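Local coordinates for glucose-6-phosphate isomerase like protein (Thermus thermophilus, PDB 1WIW), which probably binds sugar phosphates and interconverts them as a glucose-6-phosphate or mannose-6-phosphate isomerase, at residues B[118-122]-B[123-127]; B[192-195]-B[196-200]. One frame throughout, in Å; residues are numbered along the deposited sequence.

Interaction 1: B[118-122]-B[123-127]; sequences LLLAT and GREEV
R124, three residues past the end of helix 110-121, folds back against L119, which meets it with both backbone and side chain. In the backbone, R124 N gives its hydrogen to L119 O at 2.8 Å, with an N-H...O angle of 154°. R124 thus bonds five places back, across a G123 with positive phi (68°). This is a 6→1 bond at the C-terminus of helix 110-121; with G123 N and L120 O 3.9 Å apart, the 5→2 partner is missing and the turn falls short of a full Schellman motif. R124 is also the N-cap residue of helix 125-139, so a single tight corner joins the two helices.

The polar side-chain links lie on T122. Its chi1 of 56° sets OG1 between the backbone N and the carbonyl carbon, where it donates to L118 O at 2.7 Å. A water that lies in the plane of the R124 guanidinium, at its edge, donates to T122 OG1 and accepts from R124 NH1; S54 O adds a weak bond to NH1.

The remaining contacts are van der Waals packing. L119 CD2 lies over one face of the guanidinium, offset toward its rim and 3.7 Å from R124 NE. The other methyl, L119 CD1, makes an apolar contact with V127 CG1 at 4.1 Å, while L120 CD2 rests on E125 CG at 3.9 Å.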
loop_
_atom_site.group_PDB
_atom_site.type_symbol
_atom_site.label_atom_id
_atom_site.label_comp_id
_atom_site.label_asym_id
_atom_site.label_seq_id
_atom_site.Cartn_x
_atom_site.Cartn_y
_atom_site.Cartn_z
ATOM N N LEU B 118 14.580 15.937 -9.269
ATOM C CA LEU B 118 14.246 15.181 -10.480
ATOM C C LEU B 118 13.617 16.048 -11.564
ATOM O O LEU B 118 13.961 15.926 -12.738
ATOM C CB LEU B 118 13.302 14.015 -10.163
ATOM C CG LEU B 118 13.898 12.795 -9.458
ATOM C CD1 LEU B 118 12.852 11.692 -9.355
ATOM C CD2 LEU B 118 15.100 12.292 -10.242
ATOM N N LEU B 119 12.695 16.925 -11.184
ATOM C CA LEU B 119 12.059 17.784 -12.174
ATOM C C LEU B 119 13.088 18.716 -12.812
ATOM O O LEU B 119 13.080 18.919 -14.026
ATOM C CB LEU B 119 10.924 18.597 -11.538
ATOM C CG LEU B 119 9.740 17.789 -10.986
ATOM C CD1 LEU B 119 8.651 18.740 -10.506
ATOM C CD2 LEU B 119 9.190 16.868 -12.067
ATOM N N LEU B 120 13.977 19.273 -11.997
ATOM C CA LEU B 120 15.010 20.175 -12.500
ATOM C C LEU B 120 16.068 19.426 -13.305
ATOM O O LEU B 120 16.716 20.002 -14.185
ATOM C CB LEU B 120 15.685 20.913 -11.342
ATOM C CG LEU B 120 14.855 21.960 -10.600
ATOM C CD1 LEU B 120 15.618 22.459 -9.388
ATOM C CD2 LEU B 120 14.543 23.113 -11.533
ATOM N N ALA B 121 16.240 18.143 -13.001
ATOM C CA ALA B 121 17.224 17.320 -13.691
ATOM C C ALA B 121 16.697 16.788 -15.023
ATOM O O ALA B 121 17.476 16.391 -15.892
ATOM C CB ALA B 121 17.638 16.150 -12.802
ATOM N N THR B 122 15.379 16.781 -15.181
ATOM C CA THR B 122 14.773 16.263 -16.404
ATOM C C THR B 122 14.080 17.323 -17.262
ATOM O O THR B 122 13.185 17.007 -18.043
ATOM C CB THR B 122 13.759 15.144 -16.071
ATOM O OG1 THR B 122 12.779 15.644 -15.157
ATOM C CG2 THR B 122 14.470 13.946 -15.442
ATOM N N GLY B 123 14.491 18.578 -17.106
ATOM C CA GLY B 123 13.915 19.655 -17.895
ATOM C C GLY B 123 12.466 20.019 -17.625
ATOM O O GLY B 123 11.787 20.550 -18.504
ATOM N N ARG B 124 11.982 19.754 -16.418
ATOM C CA ARG B 124 10.602 20.088 -16.095
ATOM C C ARG B 124 10.475 21.242 -15.103
ATOM O O ARG B 124 9.745 21.150 -14.113
ATOM C CB ARG B 124 9.874 18.852 -15.565
ATOM C CG ARG B 124 9.619 17.805 -16.633
ATOM C CD ARG B 124 8.377 16.998 -16.309
ATOM N NE ARG B 124 8.674 15.789 -15.558
ATOM C CZ ARG B 124 7.748 15.013 -15.003
ATOM N NH1 ARG B 124 8.106 13.924 -14.343
ATOM N NH2 ARG B 124 6.466 15.334 -15.096
ATOM N N GLU B 125 11.172 22.336 -15.387
ATOM C CA GLU B 125 11.144 23.510 -14.520
ATOM C C GLU B 125 9.742 24.097 -14.373
ATOM O O GLU B 125 9.369 24.558 -13.295
ATOM C CB GLU B 125 12.079 24.602 -15.055
ATOM C CG GLU B 125 13.542 24.196 -15.174
ATOM C CD GLU B 125 13.819 23.289 -16.371
ATOM O OE1 GLU B 125 14.968 22.817 -16.501
ATOM O OE2 GLU B 125 12.898 23.052 -17.183
ATOM N N GLU B 126 8.970 24.085 -15.455
ATOM C CA GLU B 126 7.620 24.637 -15.417
ATOM C C GLU B 126 6.691 23.808 -14.547
ATOM O O GLU B 126 5.846 24.354 -13.847
ATOM C CB GLU B 126 7.043 24.766 -16.827
ATOM C CG GLU B 126 7.698 25.862 -17.651
ATOM C CD GLU B 126 7.895 27.151 -16.867
ATOM O OE1 GLU B 126 6.921 27.650 -16.263
ATOM O OE2 GLU B 126 9.030 27.668 -16.857
ATOM N N VAL B 127 6.842 22.490 -14.592
ATOM C CA VAL B 127 6.017 21.625 -13.763
ATOM C C VAL B 127 6.334 21.951 -12.305
ATOM O O VAL B 127 5.431 22.081 -11.478
ATOM C CB VAL B 127 6.324 20.138 -14.012
ATOM C CG1 VAL B 127 5.481 19.275 -13.090
ATOM C CG2 VAL B 127 6.040 19.788 -15.459
HETATM O O HOH W 1 10.875 13.757 -14.970
#

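Interaction 2: B[192-195]-B[196-200]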
loop_
_atom_site.group_PDB
_atom_site.type_symbol
_atom_site.label_atom_id
_atom_site.label_comp_id
_atom_site.label_asym_id
_atom_site.label_seq_id
_atom_site.Cartn_x
_atom_site.Cartn_y
_atom_site.Cartn_z
ATOM N N LEU B 192 -4.475 4.194 8.202
ATOM C CA LEU B 192 -4.446 3.127 7.214
ATOM C C LEU B 192 -4.873 3.572 5.837
ATOM O O LEU B 192 -5.418 4.660 5.649
ATOM C CB LEU B 192 -5.311 1.939 7.629
ATOM C CG LEU B 192 -6.815 2.069 7.428
ATOM C CD1 LEU B 192 -7.438 0.679 7.294
ATOM C CD2 LEU B 192 -7.407 2.842 8.585
ATOM N N THR B 193 -4.627 2.681 4.888
ATOM C CA THR B 193 -4.935 2.888 3.489
ATOM C C THR B 193 -5.747 1.701 2.993
ATOM O O THR B 193 -5.618 0.590 3.509
ATOM C CB THR B 193 -3.630 2.962 2.676
ATOM O OG1 THR B 193 -2.959 4.191 2.980
ATOM C CG2 THR B 193 -3.905 2.877 1.188
ATOM N N PRO B 194 -6.617 1.925 2.003
ATOM C CA PRO B 194 -7.406 0.801 1.495
ATOM C C PRO B 194 -6.548 0.021 0.505
ATOM O O PRO B 194 -5.496 0.494 0.079
ATOM C CB PRO B 194 -8.591 1.486 0.827
ATOM C CG PRO B 194 -7.986 2.763 0.319
ATOM C CD PRO B 194 -7.119 3.207 1.477
ATOM N N PRO B 195 -6.967 -1.196 0.150
ATOM C CA PRO B 195 -6.195 -1.995 -0.805
ATOM C C PRO B 195 -6.439 -1.491 -2.233
ATOM O O PRO B 195 -7.170 -0.520 -2.438
ATOM C CB PRO B 195 -6.739 -3.408 -0.575
ATOM C CG PRO B 195 -8.169 -3.150 -0.215
ATOM C CD PRO B 195 -8.048 -1.998 0.756
ATOM N N PRO B 196 -5.811 -2.127 -3.235
ATOM C CA PRO B 196 -6.005 -1.705 -4.624
ATOM C C PRO B 196 -7.479 -1.538 -4.998
ATOM O O PRO B 196 -7.852 -0.531 -5.596
ATOM C CB PRO B 196 -5.320 -2.810 -5.403
ATOM C CG PRO B 196 -4.125 -3.088 -4.538
ATOM C CD PRO B 196 -4.718 -3.115 -3.141
ATOM N N SER B 197 -8.306 -2.529 -4.663
ATOM C CA SER B 197 -9.742 -2.458 -4.937
ATOM C C SER B 197 -10.342 -1.727 -3.746
ATOM O O SER B 197 -10.967 -2.339 -2.877
ATOM C CB SER B 197 -10.359 -3.861 -5.039
ATOM O OG SER B 197 -9.818 -4.595 -6.124
ATOM N N ALA B 198 -10.143 -0.413 -3.711
ATOM C CA ALA B 198 -10.610 0.408 -2.604
ATOM C C ALA B 198 -12.115 0.460 -2.348
ATOM O O ALA B 198 -12.557 0.268 -1.216
ATOM C CB ALA B 198 -10.067 1.824 -2.758
ATOM N N LEU B 199 -12.906 0.723 -3.382
ATOM C CA LEU B 199 -14.349 0.831 -3.194
ATOM C C LEU B 199 -14.994 -0.466 -2.694
ATOM O O LEU B 199 -15.887 -0.431 -1.853
ATOM C CB LEU B 199 -15.013 1.306 -4.492
ATOM C CG LEU B 199 -14.475 2.640 -5.034
ATOM C CD1 LEU B 199 -15.272 3.059 -6.260
ATOM C CD2 LEU B 199 -14.564 3.718 -3.959
ATOM N N GLU B 200 -14.541 -1.605 -3.204
ATOM C CA GLU B 200 -15.085 -2.889 -2.763
ATOM C C GLU B 200 -14.793 -3.032 -1.268
ATOM O O GLU B 200 -15.630 -3.502 -0.497
ATOM C CB GLU B 200 -14.428 -4.039 -3.537
ATOM C CG GLU B 200 -14.682 -3.998 -5.042
ATOM C CD GLU B 200 -16.092 -4.419 -5.419
ATOM O OE1 GLU B 200 -16.967 -4.456 -4.526
ATOM O OE2 GLU B 200 -16.327 -4.706 -6.614
#
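The puckered ring of P194 presents CB and CG to A198, whose methyl CB sits 3.8 Å from P194 CG and also rests near P195 O; around the same ring gather L166, E176, F201 and F202. P195 CB lies 3.3 Å from P196 CD, a closeness that follows from the direct Pro-Pro linkage with psi extended (-179°) at P195, while P195 CG lies 3.9 Å from S197 O.

Both P194 and P195 have the extended, polyproline-II-like backbone, which carries the chain from L192, paired with strand 164-168, toward helix 198-204. P196 then turns to helical angles, and S197 forms the centre of an inverse gamma turn, closed by a weak bond from A198 N to P196 O at 3.0 Å. S197 occupies the N-cap position without capping the helix: its hydroxyl bonds instead to Y72 O of the second subunit. T193 O likewise receives Q180 NE2 of that subunit, so the entry to the helix lies at the dimer interface.

P195 O is 3.2 Å from A198 N, but the angle is too poor for a bond. R173 answers the carbonyls, giving NH1 to P195 O and NH2 to P196 O. Lacking an N-H, the three prolines can enter backbone hydrogen bonds only as acceptors, through their carbonyls, and a single guanidinium supplies donors to two of them, with its positive charge probably strengthening both bonds.

Interaction 1 joins the end of one helix to the start of the next, whereas interaction 2 leads from a loop into a helix; there is one in each half of a two-domain SIS-type chain. Their centres are 32 Å apart and their nearest atoms about 21 Å, so they do not touch, and the centre of each lies about 19 Å from the centre of the chain. The first packs through its helix end onto strands 39-45 and 64-70 of the N-terminal sheet, with no contact from the other subunit. The second lies beside strand 164-168 of the C-terminal sheet and takes part in the dimer interface, against Q48, Y72, D73 and L74 of the second subunit.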